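Local coordinates for protein endosialidase (Enterobacteria phage phi92, PDB 4HIZ) that hydrolyses alpha-2,8- and alpha-2,9-linked polymers of sialic acid, probably to degrade the polysialic acid capsule of the bacteria the phage infects, at residues 68-73 with 521-526; 203-208 with 258-263; 372-377 with 385-390. All blocks are in the same frame, centred on the assembly; numbering follows the deposited sequence. Where two conformers were deposited one is given.

All three contacts belong to the catalytic beta-propeller region. Interaction 1 pairs strands from opposite ends of it, and the other two lie in the chain between them. Interaction 3 is the outer hairpin of one propeller blade; its centre is about 26 Å from that of interaction 1, and their nearest atoms are about 14 Å apart. Interaction 2 is further off, its centre about 38 Å and 44 Å from the centres of interactions 1 and 3, in a curled sheet consistent with the small beta-barrel inserted into the propeller of related endosialidases. Its Trp260 side chain is about 8 Å from a bound sialic acid, whereas Trp385 of interaction 3 is about 6 Å from a calcium ion.

Interaction 1 (68-73 with 521-526); sequences FFDGNL and RLKITE
Asp70 and Lys523 run side by side, pointing the same way, where strand 71-75 pairs antiparallel with strand 516-523. This is the closure of the beta-propeller: the early strand becomes the outermost strand, within this chain, of a four-stranded blade whose other three strands come from the end of the propeller sequence. The two side chains touch through their carbon stems, Asp70 CB lying 3.8 Å from Lys523 CB, while their charged ends stay apart, Asp70 OD2 being 4.7 Å from Lys523 NZ. One water bridges them, donating to Asp70 OD2 and accepting from Lys523 NZ. Both ends also reach a second subunit, where Lys45 forms a salt bridge with Asp70 and Asp42 one with Lys523, and the lysine is held further by its bond to Thr525 O. The blade closure thus doubles as part of the trimer interface.

In the backbone of the same pair, the Lys523 N-H points almost straight at Asp70 O (2.9 Å, 177°), and Asn72 and Arg521 exchange two backbone bonds. Arg521 stretches away with CG anti to its nitrogen (chi1 -179°) before bending at chi3; its guanidinium is engaged by Asp122 O, Asp533 and the ring of Trp483. On the other side of the sheet, Leu522 sends CD1 back toward the residues leading into the first strand, meeting Phe69 CB at 4.0 Å and Asp70 O at 3.7 Å. The Phe69 ring meets Phe456 edge-to-face. Gly71, opposite Leu522, has no side chain, and its CA makes a CA-H...O contact with Arg521 O at 3.1 Å.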
loop_
_atom_site.group_PDB
_atom_site.type_symbol
_atom_site.label_atom_id
_atom_site.label_comp_id
_atom_site.label_asym_id
_atom_site.label_seq_id
_atom_site.Cartn_x
_atom_site.Cartn_y
_atom_site.Cartn_z
ATOM N N PHE A 68 14.342 -30.768 3.033
ATOM C CA PHE A 68 13.912 -32.152 2.976
ATOM C C PHE A 68 12.899 -32.295 1.827
ATOM O O PHE A 68 12.952 -33.261 1.020
ATOM C CB PHE A 68 13.320 -32.633 4.319
ATOM C CG PHE A 68 13.034 -34.105 4.333
ATOM C CD1 PHE A 68 14.044 -35.013 4.611
ATOM C CD2 PHE A 68 11.769 -34.591 3.980
ATOM C CE1 PHE A 68 13.787 -36.395 4.567
ATOM C CE2 PHE A 68 11.503 -35.966 3.946
ATOM C CZ PHE A 68 12.516 -36.868 4.243
ATOM N N PHE A 69 11.973 -31.331 1.759
ATOM C CA PHE A 69 11.104 -31.178 0.589
ATOM C C PHE A 69 11.442 -29.876 -0.086
ATOM O O PHE A 69 11.751 -28.886 0.585
ATOM C CB PHE A 69 9.617 -31.122 0.986
ATOM C CG PHE A 69 9.093 -32.406 1.546
ATOM C CD1 PHE A 69 9.145 -33.573 0.802
ATOM C CD2 PHE A 69 8.587 -32.452 2.825
ATOM C CE1 PHE A 69 8.662 -34.764 1.338
ATOM C CE2 PHE A 69 8.094 -33.640 3.354
ATOM C CZ PHE A 69 8.135 -34.800 2.620
ATOM N N ASP A 70 11.351 -29.853 -1.408
ATOM C CA ASP A 70 11.542 -28.600 -2.125
ATOM C C ASP A 70 10.209 -27.852 -2.139
ATOM O O ASP A 70 9.498 -27.808 -3.143
ATOM C CB ASP A 70 12.076 -28.885 -3.532
ATOM C CG ASP A 70 13.460 -29.534 -3.499
ATOM O OD1 ASP A 70 14.272 -29.172 -2.610
ATOM O OD2 ASP A 70 13.740 -30.410 -4.347
ATOM N N GLY A 71 9.862 -27.289 -0.995
ATOM C CA GLY A 71 8.576 -26.627 -0.809
ATOM C C GLY A 71 8.787 -25.445 0.129
ATOM O O GLY A 71 9.641 -25.503 1.016
ATOM N N ASN A 72 8.022 -24.381 -0.072
ATOM C CA ASN A 72 8.134 -23.181 0.753
ATOM C C ASN A 72 6.802 -22.491 0.928
ATOM O O ASN A 72 5.910 -22.639 0.090
ATOM C CB ASN A 72 9.133 -22.202 0.120
ATOM C CG ASN A 72 10.557 -22.660 0.303
ATOM O OD1 ASN A 72 11.127 -22.519 1.390
ATOM N ND2 ASN A 72 11.138 -23.233 -0.742
ATOM N N LEU A 73 6.685 -21.702 1.994
ATOM C CA LEU A 73 5.401 -21.099 2.369
ATOM C C LEU A 73 5.416 -19.624 2.005
ATOM O O LEU A 73 6.422 -18.950 2.230
ATOM C CB LEU A 73 5.178 -21.232 3.884
ATOM C CG LEU A 73 3.796 -20.839 4.395
ATOM C CD1 LEU A 73 2.724 -21.873 3.917
ATOM C CD2 LEU A 73 3.781 -20.744 5.943
ATOM N N ARG A 521 4.040 -24.019 -1.643
ATOM C CA ARG A 521 4.270 -24.365 -3.048
ATOM C C ARG A 521 5.371 -25.432 -3.069
ATOM O O ARG A 521 6.511 -25.187 -2.615
ATOM C CB ARG A 521 4.725 -23.131 -3.835
ATOM C CG ARG A 521 4.950 -23.465 -5.310
ATOM C CD ARG A 521 5.398 -22.220 -6.145
ATOM N NE ARG A 521 6.813 -21.896 -5.973
ATOM C CZ ARG A 521 7.453 -21.038 -6.776
ATOM N NH1 ARG A 521 6.785 -20.366 -7.705
ATOM N NH2 ARG A 521 8.758 -20.802 -6.607
ATOM N N LEU A 522 5.004 -26.612 -3.570
ATOM C CA LEU A 522 5.831 -27.816 -3.508
ATOM C C LEU A 522 6.235 -28.283 -4.910
ATOM O O LEU A 522 5.370 -28.489 -5.805
ATOM C CB LEU A 522 5.049 -28.963 -2.805
ATOM C CG LEU A 522 5.782 -30.314 -2.791
ATOM C CD1 LEU A 522 7.031 -30.252 -1.918
ATOM C CD2 LEU A 522 4.839 -31.404 -2.224
ATOM N N LYS A 523 7.535 -28.470 -5.131
ATOM C CA LYS A 523 8.028 -29.011 -6.414
ATOM C C LYS A 523 7.582 -30.461 -6.612
ATOM O O LYS A 523 7.805 -31.315 -5.748
ATOM C CB LYS A 523 9.564 -28.904 -6.441
ATOM C CG LYS A 523 10.253 -29.594 -7.610
ATOM C CD LYS A 523 11.737 -29.189 -7.581
ATOM C CE LYS A 523 12.530 -29.779 -8.735
ATOM N NZ LYS A 523 12.420 -31.251 -8.739
ATOM N N ILE A 524 6.954 -30.744 -7.756
ATOM C CA ILE A 524 6.422 -32.085 -7.992
ATOM C C ILE A 524 6.917 -32.733 -9.303
ATOM O O ILE A 524 6.571 -33.876 -9.587
ATOM C CB ILE A 524 4.843 -32.124 -7.984
ATOM C CG1 ILE A 524 4.295 -31.101 -8.993
ATOM C CG2 ILE A 524 4.306 -31.965 -6.516
ATOM C CD1 ILE A 524 2.832 -31.202 -9.297
ATOM N N THR A 525 7.715 -32.017 -10.091
ATOM C CA THR A 525 8.356 -32.598 -11.288
ATOM C C THR A 525 9.774 -32.048 -11.378
ATOM O O THR A 525 10.130 -31.139 -10.615
ATOM C CB THR A 525 7.657 -32.204 -12.645
ATOM O OG1 THR A 525 7.908 -30.819 -12.940
ATOM C CG2 THR A 525 6.172 -32.460 -12.627
ATOM N N GLU A 526 10.568 -32.546 -12.325
ATOM C CA GLU A 526 11.872 -31.926 -12.568
ATOM C C GLU A 526 11.654 -30.507 -13.076
ATOM O O GLU A 526 10.739 -30.262 -13.871
ATOM C CB GLU A 526 12.703 -32.728 -13.582
ATOM C CG GLU A 526 13.127 -34.069 -13.005
ATOM C CD GLU A 526 14.212 -34.794 -13.799
ATOM O OE1 GLU A 526 14.866 -34.179 -14.670
ATOM O OE2 GLU A 526 14.407 -36.001 -13.543
HETATM O O HOH W 1 12.408 -32.244 -5.902
#

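Interaction 2 (203-208 with 258-263); sequences IVLKKH and TTWHFG
Leu205 lays its CD2 methyl over one face of the Phe262 ring, 3.6 Å from the ring centroid and 20° off the normal. The methyl is shifted toward the CD2-CE2 side of the ring, and its shortest approach, Leu205 CD2 to Phe262 CE2, is a tight 3.4 Å. This is a CH-pi contact in which a single branch does the work; the other methyl, CD1, turns toward Trp260 and lies a loose 4.4 Å from CH2. With CG trans to the backbone nitrogen (chi1 -170°), the leucine reaches across toward segment 258-263 and splits its two branches between the aromatic side chains.

Ile203 completes the cluster by bringing CG2 obliquely against the far end of the indole, 3.8 Å from Trp260 CH2. Strands 200-204 and 261-264 are not neighbours in their sheet, and nothing bonds their backbones together here. The antiparallel sheet curls until residues on distant strands face each other across its interior, consistent with the small beta-barrel inserted into the propeller of related phage endosialidases. Phe241, from strand 240-244, one of the three strands between them, touches Ile203, Leu205 and Phe262 and extends the apolar filling.

Trp260 enters this core with CG set between its own nitrogen and carbonyl carbon (chi1 50°), its six-membered ring leading. The polar corner of the indole is satisfied separately, since NE1 donates to Gly190 O. Phe262 in turn meets Phe218 edge-to-face, and Phe218 lines a glycan pocket together with Ser219 and Asn220.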
loop_
_atom_site.group_PDB
_atom_site.type_symbol
_atom_site.label_atom_id
_atom_site.label_comp_id
_atom_site.label_asym_id
_atom_site.label_seq_id
_atom_site.Cartn_x
_atom_site.Cartn_y
_atom_site.Cartn_z
ATOM N N ILE A 203 -20.796 -18.437 -35.628
ATOM C CA ILE A 203 -19.418 -18.482 -35.198
ATOM C C ILE A 203 -19.040 -19.877 -34.747
ATOM O O ILE A 203 -19.632 -20.419 -33.813
ATOM C CB ILE A 203 -19.218 -17.576 -33.979
ATOM C CG1 ILE A 203 -19.962 -16.227 -34.135
ATOM C CG2 ILE A 203 -17.725 -17.461 -33.646
ATOM C CD1 ILE A 203 -19.486 -15.353 -35.267
ATOM N N VAL A 204 -18.037 -20.449 -35.401
ATOM C CA VAL A 204 -17.481 -21.715 -34.956
ATOM C C VAL A 204 -16.310 -21.443 -34.015
ATOM O O VAL A 204 -15.360 -20.727 -34.335
ATOM C CB VAL A 204 -17.018 -22.576 -36.138
ATOM C CG1 VAL A 204 -16.335 -23.849 -35.625
ATOM C CG2 VAL A 204 -18.209 -22.926 -37.020
ATOM N N LEU A 205 -16.415 -21.971 -32.813
ATOM C CA LEU A 205 -15.361 -21.813 -31.826
ATOM C C LEU A 205 -15.446 -23.045 -30.921
ATOM O O LEU A 205 -16.415 -23.218 -30.175
ATOM C CB LEU A 205 -15.609 -20.518 -31.044
ATOM C CG LEU A 205 -14.522 -20.030 -30.116
ATOM C CD1 LEU A 205 -13.342 -19.510 -30.947
ATOM C CD2 LEU A 205 -15.074 -18.912 -29.229
ATOM N N LYS A 206 -14.440 -23.913 -30.989
ATOM C CA LYS A 206 -14.549 -25.221 -30.340
ATOM C C LYS A 206 -14.688 -25.127 -28.824
ATOM O O LYS A 206 -13.980 -24.380 -28.176
ATOM C CB LYS A 206 -13.386 -26.135 -30.736
ATOM C CG LYS A 206 -13.448 -26.576 -32.214
ATOM C CD LYS A 206 -12.579 -27.806 -32.480
ATOM C CE LYS A 206 -12.462 -28.126 -33.967
ATOM N NZ LYS A 206 -13.713 -28.693 -34.559
ATOM N N LYS A 207 -15.655 -25.867 -28.292
ATOM C CA LYS A 207 -15.891 -25.975 -26.852
ATOM C C LYS A 207 -15.973 -24.602 -26.191
ATOM O O LYS A 207 -15.329 -24.318 -25.188
ATOM C CB LYS A 207 -14.836 -26.876 -26.195
ATOM C CG LYS A 207 -14.732 -28.265 -26.834
ATOM C CD LYS A 207 -16.122 -28.883 -27.112
ATOM C CE LYS A 207 -16.023 -30.207 -27.868
ATOM N NZ LYS A 207 -15.643 -30.047 -29.311
ATOM N N HIS A 208 -16.801 -23.738 -26.762
ATOM C CA HIS A 208 -16.837 -22.339 -26.319
ATOM C C HIS A 208 -17.411 -22.145 -24.903
ATOM O O HIS A 208 -17.064 -21.175 -24.206
ATOM C CB HIS A 208 -17.584 -21.481 -27.358
ATOM C CG HIS A 208 -18.953 -21.988 -27.683
ATOM N ND1 HIS A 208 -20.032 -21.800 -26.840
ATOM C CD2 HIS A 208 -19.423 -22.686 -28.754
ATOM C CE1 HIS A 208 -21.108 -22.359 -27.381
ATOM N NE2 HIS A 208 -20.761 -22.905 -28.535
ATOM N N THR A 258 -8.844 -16.270 -42.540
ATOM C CA THR A 258 -8.520 -15.098 -41.727
ATOM C C THR A 258 -8.286 -15.527 -40.282
ATOM O O THR A 258 -9.110 -16.232 -39.696
ATOM C CB THR A 258 -9.669 -14.078 -41.766
ATOM O OG1 THR A 258 -9.832 -13.589 -43.110
ATOM C CG2 THR A 258 -9.416 -12.914 -40.783
ATOM N N THR A 259 -7.164 -15.068 -39.711
ATOM C CA THR A 259 -6.877 -15.308 -38.302
ATOM C C THR A 259 -7.378 -14.105 -37.508
ATOM O O THR A 259 -7.118 -12.972 -37.876
ATOM C CB THR A 259 -5.366 -15.579 -38.080
ATOM O OG1 THR A 259 -4.979 -16.704 -38.885
ATOM C CG2 THR A 259 -5.100 -15.934 -36.627
ATOM N N TRP A 260 -8.171 -14.358 -36.466
ATOM C CA TRP A 260 -8.833 -13.267 -35.746
ATOM C C TRP A 260 -8.708 -13.463 -34.231
ATOM O O TRP A 260 -7.997 -14.360 -33.782
ATOM C CB TRP A 260 -10.314 -13.169 -36.202
ATOM C CG TRP A 260 -11.108 -14.482 -36.186
ATOM C CD1 TRP A 260 -11.051 -15.494 -37.125
ATOM C CD2 TRP A 260 -12.117 -14.880 -35.232
ATOM N NE1 TRP A 260 -11.949 -16.498 -36.804
ATOM C CE2 TRP A 260 -12.604 -16.153 -35.644
ATOM C CE3 TRP A 260 -12.642 -14.293 -34.063
ATOM C CZ2 TRP A 260 -13.584 -16.832 -34.949
ATOM C CZ3 TRP A 260 -13.616 -14.979 -33.357
ATOM C CH2 TRP A 260 -14.075 -16.246 -33.797
ATOM N N HIS A 261 -9.394 -12.618 -33.473
ATOM C CA HIS A 261 -9.224 -12.610 -32.018
ATOM C C HIS A 261 -10.575 -12.640 -31.341
ATOM O O HIS A 261 -11.491 -11.912 -31.741
ATOM C CB HIS A 261 -8.516 -11.318 -31.576
ATOM C CG HIS A 261 -7.161 -11.145 -32.176
ATOM N ND1 HIS A 261 -6.069 -11.887 -31.771
ATOM C CD2 HIS A 261 -6.730 -10.351 -33.188
ATOM C CE1 HIS A 261 -5.016 -11.541 -32.499
ATOM N NE2 HIS A 261 -5.387 -10.603 -33.360
ATOM N N PHE A 262 -10.684 -13.454 -30.301
ATOM C CA PHE A 262 -11.917 -13.571 -29.533
ATOM C C PHE A 262 -11.617 -13.521 -28.044
ATOM O O PHE A 262 -10.658 -14.146 -27.584
ATOM C CB PHE A 262 -12.568 -14.929 -29.859
ATOM C CG PHE A 262 -13.848 -15.189 -29.095
ATOM C CD1 PHE A 262 -15.061 -14.659 -29.539
ATOM C CD2 PHE A 262 -13.826 -15.921 -27.920
ATOM C CE1 PHE A 262 -16.241 -14.889 -28.832
ATOM C CE2 PHE A 262 -15.010 -16.140 -27.183
ATOM C CZ PHE A 262 -16.211 -15.629 -27.654
ATOM N N GLY A 263 -12.460 -12.805 -27.291
ATOM C CA GLY A 263 -12.363 -12.866 -25.834
ATOM C C GLY A 263 -13.757 -12.931 -25.231
ATOM O O GLY A 263 -14.701 -12.303 -25.741
#

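Interaction 3 (372-377 with 385-390); sequences GSTLAM and WNYLRF
Trp385 and Tyr387 bracket the methyl of Ala376, which lies obliquely to both rings, 3.8 Å from Trp385 CE3 and equally far from Tyr387 CD1. The rings are engaged differently beyond this. Trp385 has Met377 N at its edge, whereas Tyr387 has Thr374 CG2 near its plane at the edge and the carbonyl carbon of Trp385 over one face. Tyr387 also stacks with Tyr343, and its hydroxyl is bonded to Ser340 N. The Phe390 ring turns its edge to the backbone, CD1 coming within 3.4 Å of Ser373 O, while CE1 meets Leu375 CB obliquely.

These groups decorate a beta hairpin, the third and fourth strands of a four-stranded propeller blade, held by antiparallel pairs from Thr374-Arg389 to Met377-Asn386. Leu375 and Leu388 exchange backbone bonds in one hydrogen-bonded pair, Met377 and Asn386 in the next. The turn between the strands carries an Asp-box sequence, the recurring sialidase motif, and Trp385 is its closing tryptophan, tucked against Leu359 and Leu361 of the adjoining strand with a calcium ion about 6 Å away.

At the other end, Arg389 bends at chi2 and chi3 (83° and 69°), bringing its guanidinium back to Gly372 and Thr374 at the end of the hairpin. NH1 donates to Gly372 O at 2.9 Å, 162° at the hydrogen, and the oxygen lies in the guanidinium plane while the nitrogen lies in the carbonyl plane. NH2 donates to Glu342 O, so two backbone carbonyls fix the flat group. On the opposite face of the sheet, Met377 and Asn386 lie side by side, Met377 SD 3.6 Å from Asn386 OD1.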
loop_
_atom_site.group_PDB
_atom_site.type_symbol
_atom_site.label_atom_id
_atom_site.label_comp_id
_atom_site.label_asym_id
_atom_site.label_seq_id
_atom_site.Cartn_x
_atom_site.Cartn_y
_atom_site.Cartn_z
ATOM N N GLY A 372 -11.565 -41.390 12.608
ATOM C CA GLY A 372 -11.582 -40.078 11.965
ATOM C C GLY A 372 -11.510 -40.161 10.458
ATOM O O GLY A 372 -12.128 -41.036 9.842
ATOM N N SER A 373 -10.727 -39.270 9.850
ATOM C CA SER A 373 -10.661 -39.198 8.380
ATOM C C SER A 373 -10.436 -40.542 7.702
ATOM O O SER A 373 -9.665 -41.403 8.187
ATOM C CB SER A 373 -9.485 -38.302 7.974
ATOM O OG SER A 373 -9.748 -36.976 8.383
ATOM N N THR A 374 -11.042 -40.660 6.519
ATOM C CA THR A 374 -10.976 -41.861 5.687
ATOM C C THR A 374 -10.604 -41.419 4.287
ATOM O O THR A 374 -11.024 -40.347 3.842
ATOM C CB THR A 374 -12.383 -42.500 5.615
ATOM O OG1 THR A 374 -12.800 -42.843 6.938
ATOM C CG2 THR A 374 -12.415 -43.775 4.770
ATOM N N LEU A 375 -9.806 -42.238 3.616
ATOM C CA LEU A 375 -9.534 -42.105 2.190
ATOM C C LEU A 375 -10.362 -43.151 1.454
ATOM O O LEU A 375 -10.428 -44.308 1.875
ATOM C CB LEU A 375 -8.036 -42.322 1.902
ATOM C CG LEU A 375 -7.580 -42.421 0.434
ATOM C CD1 LEU A 375 -7.832 -41.111 -0.345
ATOM C CD2 LEU A 375 -6.086 -42.799 0.362
ATOM N N ALA A 376 -11.009 -42.761 0.368
ATOM C CA ALA A 376 -11.849 -43.721 -0.362
ATOM C C ALA A 376 -11.647 -43.524 -1.864
ATOM O O ALA A 376 -11.228 -42.442 -2.299
ATOM C CB ALA A 376 -13.298 -43.526 0.032
ATOM N N MET A 377 -11.930 -44.567 -2.661
ATOM C CA MET A 377 -11.902 -44.411 -4.103
ATOM C C MET A 377 -13.070 -45.167 -4.714
ATOM O O MET A 377 -13.497 -46.184 -4.169
ATOM C CB MET A 377 -10.570 -44.910 -4.666
ATOM C CG MET A 377 -10.332 -46.374 -4.420
ATOM S SD MET A 377 -10.817 -47.392 -5.843
ATOM C CE MET A 377 -9.188 -47.414 -6.538
ATOM N N TRP A 385 -17.655 -47.730 -3.151
ATOM C CA TRP A 385 -16.363 -47.215 -2.747
ATOM C C TRP A 385 -15.533 -48.299 -2.078
ATOM O O TRP A 385 -16.091 -49.253 -1.503
ATOM C CB TRP A 385 -16.584 -46.100 -1.738
ATOM C CG TRP A 385 -17.345 -44.938 -2.240
ATOM C CD1 TRP A 385 -18.711 -44.795 -2.261
ATOM C CD2 TRP A 385 -16.801 -43.707 -2.764
ATOM N NE1 TRP A 385 -19.049 -43.561 -2.786
ATOM C CE2 TRP A 385 -17.897 -42.878 -3.098
ATOM C CE3 TRP A 385 -15.491 -43.241 -3.002
ATOM C CZ2 TRP A 385 -17.738 -41.609 -3.648
ATOM C CZ3 TRP A 385 -15.336 -41.970 -3.555
ATOM C CH2 TRP A 385 -16.456 -41.168 -3.869
ATOM N N ASN A 386 -14.209 -48.142 -2.157
ATOM C CA ASN A 386 -13.238 -48.884 -1.354
ATOM C C ASN A 386 -12.648 -47.891 -0.341
ATOM O O ASN A 386 -12.283 -46.771 -0.724
ATOM C CB ASN A 386 -12.120 -49.371 -2.270
ATOM C CG ASN A 386 -12.631 -50.391 -3.275
ATOM O OD1 ASN A 386 -12.583 -50.184 -4.493
ATOM N ND2 ASN A 386 -13.152 -51.482 -2.759
ATOM N N TYR A 387 -12.558 -48.290 0.933
ATOM C CA TYR A 387 -12.227 -47.375 2.028
ATOM C C TYR A 387 -10.936 -47.739 2.722
ATOM O O TYR A 387 -10.628 -48.944 2.897
ATOM C CB TYR A 387 -13.323 -47.464 3.102
ATOM C CG TYR A 387 -14.706 -47.177 2.588
ATOM C CD1 TYR A 387 -15.131 -45.867 2.396
ATOM C CD2 TYR A 387 -15.591 -48.220 2.292
ATOM C CE1 TYR A 387 -16.421 -45.585 1.926
ATOM C CE2 TYR A 387 -16.874 -47.958 1.823
ATOM C CZ TYR A 387 -17.286 -46.636 1.645
ATOM O OH TYR A 387 -18.566 -46.386 1.180
ATOM N N LEU A 388 -10.227 -46.699 3.176
ATOM C CA LEU A 388 -9.060 -46.861 4.030
ATOM C C LEU A 388 -9.149 -45.823 5.156
ATOM O O LEU A 388 -9.009 -44.619 4.901
ATOM C CB LEU A 388 -7.776 -46.609 3.225
ATOM C CG LEU A 388 -7.361 -47.658 2.181
ATOM C CD1 LEU A 388 -6.235 -47.117 1.302
ATOM C CD2 LEU A 388 -6.907 -48.939 2.881
ATOM N N ARG A 389 -9.376 -46.269 6.384
ATOM C CA ARG A 389 -9.406 -45.336 7.504
ATOM C C ARG A 389 -7.984 -44.899 7.848
ATOM O O ARG A 389 -7.086 -45.737 7.966
ATOM C CB ARG A 389 -10.026 -46.044 8.721
ATOM C CG ARG A 389 -10.152 -45.148 9.957
ATOM C CD ARG A 389 -11.402 -44.300 9.893
ATOM N NE ARG A 389 -12.625 -45.109 10.024
ATOM C CZ ARG A 389 -13.839 -44.585 10.116
ATOM N NH1 ARG A 389 -14.020 -43.263 10.057
ATOM N NH2 ARG A 389 -14.900 -45.385 10.274
ATOM N N PHE A 390 -7.750 -43.600 8.016
ATOM C CA PHE A 390 -6.468 -43.205 8.609
ATOM C C PHE A 390 -6.442 -43.629 10.068
ATOM O O PHE A 390 -7.444 -43.507 10.761
ATOM C CB PHE A 390 -6.233 -41.689 8.523
ATOM C CG PHE A 390 -5.889 -41.193 7.143
ATOM C CD1 PHE A 390 -6.900 -40.815 6.260
ATOM C CD2 PHE A 390 -4.548 -41.069 6.752
ATOM C CE1 PHE A 390 -6.603 -40.348 4.992
ATOM C CE2 PHE A 390 -4.224 -40.578 5.456
ATOM C CZ PHE A 390 -5.258 -40.203 4.598
HETATM O O HOH W 2 -9.157 -43.464 13.002
HETATM O O HOH W 3 -8.684 -41.115 11.060
#